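Local coordinates for RagB/SusD domain protein (Flavobacterium johnsoniae, PDB 5J90) that binds chitin, probably at the cell surface, as the SusD-like component of a chitin-utilization system, at residues F115-L120 and A170-R175; L122-M127 and F162-T167; G31-M36 and E185-T190. All coordinates share one frame; numbering follows the deposited sequence. Where two conformers were deposited one is given.

Interaction 1: residues F115-L120 and A170-R175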
loop_
_atom_site.group_PDB
_atom_site.type_symbol
_atom_site.label_atom_id
_atom_site.label_comp_id
_atom_site.label_asym_id
_atom_site.label_seq_id
_atom_site.Cartn_x
_atom_site.Cartn_y
_atom_site.Cartn_z
ATOM N N PHE A 115 -13.243 4.304 -35.305
ATOM C CA PHE A 115 -14.172 3.650 -34.386
ATOM C C PHE A 115 -13.426 2.887 -33.290
ATOM O O PHE A 115 -13.871 2.852 -32.142
ATOM C CB PHE A 115 -15.138 2.730 -35.136
ATOM C CG PHE A 115 -16.100 3.465 -36.028
ATOM C CD1 PHE A 115 -17.129 4.219 -35.489
ATOM C CD2 PHE A 115 -15.975 3.403 -37.404
ATOM C CE1 PHE A 115 -18.015 4.900 -36.307
ATOM C CE2 PHE A 115 -16.855 4.082 -38.230
ATOM C CZ PHE A 115 -17.873 4.831 -37.680
ATOM N N TYR A 116 -12.298 2.284 -33.644
ATOM C CA TYR A 116 -11.461 1.621 -32.647
ATOM C C TYR A 116 -11.009 2.634 -31.592
ATOM O O TYR A 116 -11.136 2.395 -30.394
ATOM C CB TYR A 116 -10.261 0.953 -33.318
ATOM C CG TYR A 116 -9.258 0.334 -32.365
ATOM C CD1 TYR A 116 -9.667 -0.504 -31.331
ATOM C CD2 TYR A 116 -7.899 0.567 -32.517
ATOM C CE1 TYR A 116 -8.742 -1.082 -30.468
ATOM C CE2 TYR A 116 -6.968 -0.005 -31.663
ATOM C CZ TYR A 116 -7.397 -0.824 -30.639
ATOM O OH TYR A 116 -6.473 -1.392 -29.785
ATOM N N ALA A 117 -10.481 3.766 -32.037
ATOM C CA ALA A 117 -10.054 4.823 -31.122
ATOM C C ALA A 117 -11.169 5.268 -30.178
ATOM O O ALA A 117 -10.965 5.379 -28.965
ATOM C CB ALA A 117 -9.523 6.016 -31.906
ATOM N N LEU A 118 -12.357 5.514 -30.722
ATOM C CA LEU A 118 -13.467 5.967 -29.901
ATOM C C LEU A 118 -13.855 4.888 -28.891
ATOM O O LEU A 118 -14.176 5.197 -27.733
ATOM C CB LEU A 118 -14.663 6.383 -30.773
ATOM C CG LEU A 118 -14.368 7.658 -31.566
ATOM C CD1 LEU A 118 -15.313 7.786 -32.763
ATOM C CD2 LEU A 118 -14.473 8.891 -30.675
ATOM N N SER A 119 -13.814 3.625 -29.314
ATOM C CA SER A 119 -14.139 2.521 -28.407
ATOM C C SER A 119 -13.144 2.455 -27.249
ATOM O O SER A 119 -13.540 2.141 -26.124
ATOM C CB SER A 119 -14.224 1.168 -29.136
ATOM O OG SER A 119 -12.947 0.632 -29.433
ATOM N N LEU A 120 -11.875 2.771 -27.512
ATOM C CA LEU A 120 -10.859 2.757 -26.456
ATOM C C LEU A 120 -11.119 3.832 -25.403
ATOM O O LEU A 120 -10.961 3.599 -24.201
ATOM C CB LEU A 120 -9.454 2.925 -27.040
ATOM C CG LEU A 120 -8.906 1.730 -27.826
ATOM C CD1 LEU A 120 -7.559 2.086 -28.435
ATOM C CD2 LEU A 120 -8.794 0.502 -26.921
ATOM N N ALA A 170 -3.638 9.602 -30.646
ATOM C CA ALA A 170 -2.826 9.703 -31.860
ATOM C C ALA A 170 -3.681 9.492 -33.105
ATOM O O ALA A 170 -3.563 10.240 -34.076
ATOM C CB ALA A 170 -1.690 8.701 -31.817
ATOM N N GLU A 171 -4.553 8.492 -33.073
ATOM C CA GLU A 171 -5.381 8.160 -34.232
ATOM C C GLU A 171 -6.346 9.291 -34.578
ATOM O O GLU A 171 -6.435 9.714 -35.740
ATOM C CB GLU A 171 -6.148 6.853 -34.000
ATOM C CG GLU A 171 -7.059 6.456 -35.157
ATOM C CD GLU A 171 -6.295 6.095 -36.419
ATOM O OE1 GLU A 171 -5.190 5.527 -36.305
ATOM O OE2 GLU A 171 -6.803 6.376 -37.526
ATOM N N LEU A 172 -7.070 9.794 -33.586
ATOM C CA LEU A 172 -8.041 10.851 -33.859
ATOM C C LEU A 172 -7.363 12.171 -34.222
ATOM O O LEU A 172 -7.864 12.920 -35.066
ATOM C CB LEU A 172 -8.999 11.044 -32.687
ATOM C CG LEU A 172 -9.912 9.851 -32.410
ATOM C CD1 LEU A 172 -10.784 10.148 -31.205
ATOM C CD2 LEU A 172 -10.767 9.500 -33.636
ATOM N N THR A 173 -6.231 12.468 -33.592
ATOM C CA THR A 173 -5.507 13.702 -33.885
ATOM C C THR A 173 -5.002 13.685 -35.328
ATOM O O THR A 173 -5.055 14.706 -36.019
ATOM C CB THR A 173 -4.352 13.935 -32.899
ATOM O OG1 THR A 173 -4.893 14.120 -31.584
ATOM C CG2 THR A 173 -3.567 15.175 -33.292
ATOM N N LYS A 174 -4.545 12.526 -35.786
ATOM C CA LYS A 174 -4.133 12.356 -37.182
ATOM C C LYS A 174 -5.270 12.731 -38.139
ATOM O O LYS A 174 -5.073 13.483 -39.106
ATOM C CB LYS A 174 -3.696 10.907 -37.417
ATOM C CG LYS A 174 -3.345 10.570 -38.853
ATOM C CD LYS A 174 -2.934 9.110 -38.974
ATOM C CE LYS A 174 -4.117 8.183 -38.746
ATOM N NZ LYS A 174 -3.729 6.746 -38.881
ATOM N N ARG A 175 -6.468 12.229 -37.860
ATOM C CA ARG A 175 -7.621 12.502 -38.712
ATOM C C ARG A 175 -8.054 13.961 -38.652
ATOM O O ARG A 175 -8.430 14.545 -39.670
ATOM C CB ARG A 175 -8.770 11.558 -38.358
ATOM C CG ARG A 175 -8.428 10.117 -38.687
ATOM C CD ARG A 175 -9.463 9.135 -38.174
ATOM N NE ARG A 175 -9.019 7.769 -38.407
ATOM C CZ ARG A 175 -9.457 6.987 -39.389
ATOM N NH1 ARG A 175 -10.394 7.420 -40.226
ATOM N NH2 ARG A 175 -8.968 5.761 -39.513
#
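Two long antiparallel helices of the SusD-like helical fold, 113-134 and 154-177, pack here through Ala-117 and Leu-118 on one and Glu-171 and Leu-172 on the other. The local axes of the two segments approach to 9.3 Å with an angle of 134° between their directions, and the nearest backbones are those of Ala-117 and Glu-171, a spacing that the small alanine permits. Its CB sits 3.9 Å from Leu-172 CG and also touches CB of Glu-171, at 4.1 Å, so one methyl group meets both a leucine branch point and the aliphatic base of a charged side chain. Leu-172 holds its CG anti to the carbonyl carbon (chi1 -65°), which brings its branches across to the partner helix: CD2 goes to the alanine methyl, while CD1 reaches Leu-118 CD2 at 3.9 Å, the two leucine side chains crossing at about a right angle. Tyr-196 and Val-200 of helix 196-213 also pack on Leu-172, so a third helix covers this leucine as well. The carboxylate of Glu-171 pairs with charges of its own helix. Lys-174 NZ bonds to its OE1, and Arg-175, itself also paired with Glu-180, grips it side-on with two nitrogens on one oxygen: NE lies 2.8 Å from Glu-171 OE2, on the anti lone pair, and NH2 lies 3.0 Å from that same OE2.

Interaction 2: residues L122-M127 and F162-T167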
loop_
_atom_site.group_PDB
_atom_site.type_symbol
_atom_site.label_atom_id
_atom_site.label_comp_id
_atom_site.label_asym_id
_atom_site.label_seq_id
_atom_site.Cartn_x
_atom_site.Cartn_y
_atom_site.Cartn_z
ATOM N N LEU A 122 -14.053 5.215 -24.620
ATOM C CA LEU A 122 -15.208 4.761 -23.849
ATOM C C LEU A 122 -14.860 3.592 -22.930
ATOM O O LEU A 122 -15.358 3.507 -21.805
ATOM C CB LEU A 122 -16.347 4.364 -24.789
ATOM C CG LEU A 122 -17.240 5.512 -25.218
ATOM C CD1 LEU A 122 -18.176 5.032 -26.319
ATOM C CD2 LEU A 122 -18.021 6.031 -24.020
ATOM N N LYS A 123 -14.013 2.690 -23.423
ATOM C CA LYS A 123 -13.553 1.549 -22.644
ATOM C C LYS A 123 -12.859 2.019 -21.365
ATOM O O LYS A 123 -13.179 1.540 -20.268
ATOM C CB LYS A 123 -12.590 0.702 -23.472
ATOM C CG LYS A 123 -12.074 -0.551 -22.778
ATOM C CD LYS A 123 -10.944 -1.155 -23.605
ATOM C CE LYS A 123 -10.481 -2.505 -23.053
ATOM N NZ LYS A 123 -9.291 -2.995 -23.791
ATOM N N VAL A 124 -11.924 2.955 -21.501
ATOM C CA VAL A 124 -11.199 3.442 -20.336
ATOM C C VAL A 124 -12.154 4.197 -19.397
ATOM O O VAL A 124 -12.082 4.046 -18.173
ATOM C CB VAL A 124 -9.995 4.296 -20.752
ATOM C CG1 VAL A 124 -9.328 4.915 -19.520
ATOM C CG2 VAL A 124 -8.995 3.442 -21.533
ATOM N N GLU A 125 -13.075 4.974 -19.957
ATOM C CA GLU A 125 -14.051 5.674 -19.124
ATOM C C GLU A 125 -14.869 4.706 -18.274
ATOM O O GLU A 125 -15.079 4.940 -17.083
ATOM C CB GLU A 125 -14.969 6.550 -19.983
ATOM C CG GLU A 125 -16.226 7.050 -19.264
ATOM C CD GLU A 125 -15.965 7.863 -17.994
ATOM O OE1 GLU A 125 -14.818 8.321 -17.752
ATOM O OE2 GLU A 125 -16.942 8.040 -17.224
ATOM N N GLY A 126 -15.323 3.603 -18.863
ATOM C CA GLY A 126 -16.091 2.644 -18.089
ATOM C C GLY A 126 -15.237 1.764 -17.191
ATOM O O GLY A 126 -15.597 1.493 -16.033
ATOM N N MET A 127 -14.103 1.301 -17.704
ATOM C CA MET A 127 -13.330 0.302 -16.968
ATOM C C MET A 127 -12.408 0.845 -15.871
ATOM O O MET A 127 -12.085 0.108 -14.934
ATOM C CB MET A 127 -12.590 -0.648 -17.922
ATOM C CG MET A 127 -13.531 -1.393 -18.891
ATOM S SD MET A 127 -14.859 -2.336 -18.091
ATOM C CE MET A 127 -13.915 -3.609 -17.257
ATOM N N PHE A 162 -3.407 3.940 -19.922
ATOM C CA PHE A 162 -2.650 5.078 -20.448
ATOM C C PHE A 162 -2.230 4.823 -21.893
ATOM O O PHE A 162 -2.247 5.746 -22.713
ATOM C CB PHE A 162 -1.403 5.346 -19.593
ATOM C CG PHE A 162 -1.687 5.957 -18.234
ATOM C CD1 PHE A 162 -2.448 7.116 -18.103
ATOM C CD2 PHE A 162 -1.142 5.392 -17.089
ATOM C CE1 PHE A 162 -2.682 7.690 -16.854
ATOM C CE2 PHE A 162 -1.374 5.951 -15.838
ATOM C CZ PHE A 162 -2.149 7.108 -15.718
ATOM N N ALA A 163 -1.853 3.580 -22.212
ATOM C CA ALA A 163 -1.426 3.238 -23.577
ATOM C C ALA A 163 -2.600 3.250 -24.552
ATOM O O ALA A 163 -2.451 3.647 -25.708
ATOM C CB ALA A 163 -0.728 1.868 -23.605
ATOM N N GLU A 164 -3.763 2.805 -24.087
ATOM C CA GLU A 164 -4.975 2.868 -24.899
ATOM C C GLU A 164 -5.351 4.313 -25.206
ATOM O O GLU A 164 -5.716 4.642 -26.338
ATOM C CB GLU A 164 -6.111 2.126 -24.206
ATOM C CG GLU A 164 -5.908 0.617 -24.257
ATOM C CD GLU A 164 -6.844 -0.159 -23.346
ATOM O OE1 GLU A 164 -7.389 0.434 -22.381
ATOM O OE2 GLU A 164 -7.029 -1.375 -23.594
ATOM N N LEU A 165 -5.262 5.187 -24.212
ATOM C CA LEU A 165 -5.494 6.600 -24.483
ATOM C C LEU A 165 -4.456 7.165 -25.460
ATOM O O LEU A 165 -4.804 7.990 -26.306
ATOM C CB LEU A 165 -5.539 7.406 -23.187
ATOM C CG LEU A 165 -6.700 7.049 -22.249
ATOM C CD1 LEU A 165 -6.633 7.910 -20.999
ATOM C CD2 LEU A 165 -8.044 7.201 -22.940
ATOM N N ASP A 166 -3.195 6.732 -25.357
ATOM C CA ASP A 166 -2.171 7.148 -26.331
ATOM C C ASP A 166 -2.594 6.778 -27.750
ATOM O O ASP A 166 -2.519 7.601 -28.662
ATOM C CB ASP A 166 -0.812 6.486 -26.055
ATOM C CG ASP A 166 -0.136 6.997 -24.801
ATOM O OD1 ASP A 166 -0.457 8.115 -24.335
ATOM O OD2 ASP A 166 0.749 6.259 -24.300
ATOM N N THR A 167 -3.027 5.535 -27.931
ATOM C CA THR A 167 -3.449 5.047 -29.245
ATOM C C THR A 167 -4.628 5.857 -29.785
ATOM O O THR A 167 -4.606 6.318 -30.936
ATOM C CB THR A 167 -3.825 3.567 -29.160
ATOM O OG1 THR A 167 -2.661 2.811 -28.796
ATOM C CG2 THR A 167 -4.355 3.059 -30.496
#
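Lys-123 and Glu-164 supply the ionic part of this second meeting of helices 113-134 and 154-177, whose segments run nearly antiparallel at 154°. With CG anti to its backbone N (chi1 -178°) and an extended chain, the lysine reaches across so that NZ lies 2.8 Å from Glu-164 OE2, a salt bridge in which NZ meets OE2 on the syn side, 32° out of the carboxylate plane. The other oxygen, OE1, has a hydrogen bond with Tyr-139 OH, and the ring of Tyr-139 also makes a cation-pi contact with Lys-123. The apolar part lies beside it. Val-124 points CG2 into the interface, where it touches Leu-165 CD2 at 4.1 Å and comes within 3.5 Å of Glu-164 OE1; Leu-206 and Leu-210 of helix 196-213 also pack on the valine. A methionine in place of Lys-123 would probably leave Glu-164 OE2 without its charged mate and Tyr-139 without its cation. Since each carboxylate oxygen has its own partner, the rotation of the glutamate is probably restrained next to an apolar group, and the nearby ammonium would be expected to stabilise its ionised form.

Interaction 3: residues G31-M36 and E185-T190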
loop_
_atom_site.group_PDB
_atom_site.type_symbol
_atom_site.label_atom_id
_atom_site.label_comp_id
_atom_site.label_asym_id
_atom_site.label_seq_id
_atom_site.Cartn_x
_atom_site.Cartn_y
_atom_site.Cartn_z
ATOM N N GLY A 31 -23.396 -0.438 -33.809
ATOM C CA GLY A 31 -24.368 -0.894 -32.829
ATOM C C GLY A 31 -23.784 -1.194 -31.458
ATOM O O GLY A 31 -24.503 -1.248 -30.457
ATOM N N GLY A 32 -22.471 -1.383 -31.407
ATOM C CA GLY A 32 -21.809 -1.705 -30.156
ATOM C C GLY A 32 -21.673 -0.518 -29.217
ATOM O O GLY A 32 -21.459 -0.693 -28.010
ATOM N N PHE A 33 -21.794 0.692 -29.755
ATOM C CA PHE A 33 -21.596 1.882 -28.936
ATOM C C PHE A 33 -22.722 2.166 -27.948
ATOM O O PHE A 33 -22.466 2.580 -26.814
ATOM C CB PHE A 33 -21.293 3.099 -29.814
ATOM C CG PHE A 33 -19.904 3.089 -30.375
ATOM C CD1 PHE A 33 -19.636 2.489 -31.594
ATOM C CD2 PHE A 33 -18.857 3.664 -29.669
ATOM C CE1 PHE A 33 -18.351 2.471 -32.104
ATOM C CE2 PHE A 33 -17.569 3.653 -30.174
ATOM C CZ PHE A 33 -17.312 3.054 -31.396
ATOM N N ALA A 34 -23.970 1.926 -28.351
ATOM C CA ALA A 34 -25.101 2.255 -27.490
ATOM C C ALA A 34 -25.040 1.591 -26.112
ATOM O O ALA A 34 -25.251 2.259 -25.101
ATOM C CB ALA A 34 -26.431 1.958 -28.196
ATOM N N PRO A 35 -24.764 0.275 -26.060
ATOM C CA PRO A 35 -24.684 -0.353 -24.733
ATOM C C PRO A 35 -23.507 0.166 -23.896
ATOM O O PRO A 35 -23.593 0.119 -22.672
ATOM C CB PRO A 35 -24.494 -1.844 -25.038
ATOM C CG PRO A 35 -24.770 -2.019 -26.489
ATOM C CD PRO A 35 -24.682 -0.693 -27.170
ATOM N N MET A 36 -22.435 0.634 -24.530
ATOM C CA MET A 36 -21.356 1.277 -23.768
ATOM C C MET A 36 -21.857 2.584 -23.151
ATOM O O MET A 36 -21.746 2.796 -21.942
ATOM C CB MET A 36 -20.122 1.523 -24.638
ATOM C CG MET A 36 -19.574 0.260 -25.267
ATOM S SD MET A 36 -17.998 0.505 -26.129
ATOM C CE MET A 36 -16.880 0.656 -24.721
ATOM N N GLU A 185 -21.138 11.171 -35.848
ATOM C CA GLU A 185 -22.217 11.969 -35.261
ATOM C C GLU A 185 -23.502 11.177 -34.982
ATOM O O GLU A 185 -24.082 11.297 -33.904
ATOM C CB GLU A 185 -22.540 13.226 -36.089
ATOM C CG GLU A 185 -23.641 14.052 -35.438
ATOM C CD GLU A 185 -23.858 15.413 -36.073
ATOM O OE1 GLU A 185 -23.206 15.725 -37.092
ATOM O OE2 GLU A 185 -24.690 16.170 -35.533
ATOM N N SER A 186 -23.931 10.360 -35.938
ATOM C CA SER A 186 -25.180 9.614 -35.776
ATOM C C SER A 186 -25.104 8.541 -34.687
ATOM O O SER A 186 -26.130 8.079 -34.188
ATOM C CB SER A 186 -25.632 8.997 -37.104
ATOM O OG SER A 186 -24.704 8.043 -37.583
ATOM N N THR A 187 -23.885 8.162 -34.314
ATOM C CA THR A 187 -23.678 7.131 -33.297
ATOM C C THR A 187 -23.410 7.736 -31.913
ATOM O O THR A 187 -23.711 7.122 -30.886
ATOM C CB THR A 187 -22.512 6.212 -33.689
ATOM O OG1 THR A 187 -22.762 5.635 -34.980
ATOM C CG2 THR A 187 -22.328 5.098 -32.678
ATOM N N ASP A 188 -22.839 8.937 -31.899
ATOM C CA ASP A 188 -22.461 9.605 -30.655
ATOM C C ASP A 188 -23.702 9.908 -29.807
ATOM O O ASP A 188 -24.748 10.294 -30.335
ATOM C CB ASP A 188 -21.712 10.893 -31.001
ATOM C CG ASP A 188 -20.843 11.407 -29.865
ATOM O OD1 ASP A 188 -20.982 10.920 -28.723
ATOM O OD2 ASP A 188 -20.028 12.322 -30.135
ATOM N N MET A 189 -23.590 9.704 -28.497
ATOM C CA MET A 189 -24.684 9.972 -27.575
ATOM C C MET A 189 -24.222 10.881 -26.440
ATOM O O MET A 189 -24.638 10.724 -25.297
ATOM C CB MET A 189 -25.229 8.656 -27.017
ATOM C CG MET A 189 -25.657 7.679 -28.100
ATOM S SD MET A 189 -26.257 6.128 -27.425
ATOM C CE MET A 189 -27.620 6.714 -26.416
ATOM N N THR A 190 -23.357 11.830 -26.769
ATOM C CA THR A 190 -22.802 12.739 -25.771
ATOM C C THR A 190 -23.078 14.170 -26.179
ATOM O O THR A 190 -23.899 14.427 -27.065
ATOM C CB THR A 190 -21.278 12.564 -25.644
ATOM O OG1 THR A 190 -20.638 12.970 -26.863
ATOM C CG2 THR A 190 -20.917 11.107 -25.340
#
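Phe-33 and Thr-187 form the centre of a small, mostly apolar contact that fastens the loop between helices 154-177 and 196-213 to the short helix 33-37, near the start of the modelled chain. No hydrogen bond spans the two segments. The threonine turns its methyl inward: CG2 stands anti to the backbone N, which delivers it to within 3.6 Å of Phe-33 CB and 3.9 Å of Phe-33 CG. The methyl thus meets the root of the aromatic side chain and the near part of the ring, approaching the ring obliquely, and the two side chains cross at about a right angle. A second touch joins Met-189 to Ala-34. SD of the methionine lies 4.0 Å from Ala-34 CA in one of the two deposited conformers, so this touch is less certain than the first. Between these two inward-facing residues, Asp-188 points away from the short helix and shapes the loop instead. Its OD1 accepts a 2.8 Å bond from Thr-190 OG1; its weak bond from Thr-190 N is consistent with an Asx turn. OD2 takes hydrogen bonds from Gly-194 N and Trp-199 NE1, tying the loop to the beginning of helix 196-213. The Phe-33 ring extends past Thr-187 into the interior, edge-to-face with Phe-184 and packed on Ile-104 of helix 83-108 and on Phe-115, Leu-118 and Leu-122 of helix 113-134, whereas the backbone of Met-189 is hydrogen-bonded to Val-247 at the end of strand 244-247.

How the interactions relate
Interactions 1 and 2 join the same two helices, 113-134 and 154-177, at places about 11 Å apart between centres, and both are nested in the chain within the loop closed by interaction 3. The first is the more buried: its cross-helix contacts are apolar and its charges pair within one helix. In interaction 2, partly buried, a salt bridge itself spans the helices. Interaction 3 is also partly buried, but joins a short helix to a loop without polar bonds across. It reaches the same helix 113-134 from another side: Met-36 CE lies 3.9 Å from Ser-119 O and 3.7 Å from Leu-122 CB, linking it to both other contacts.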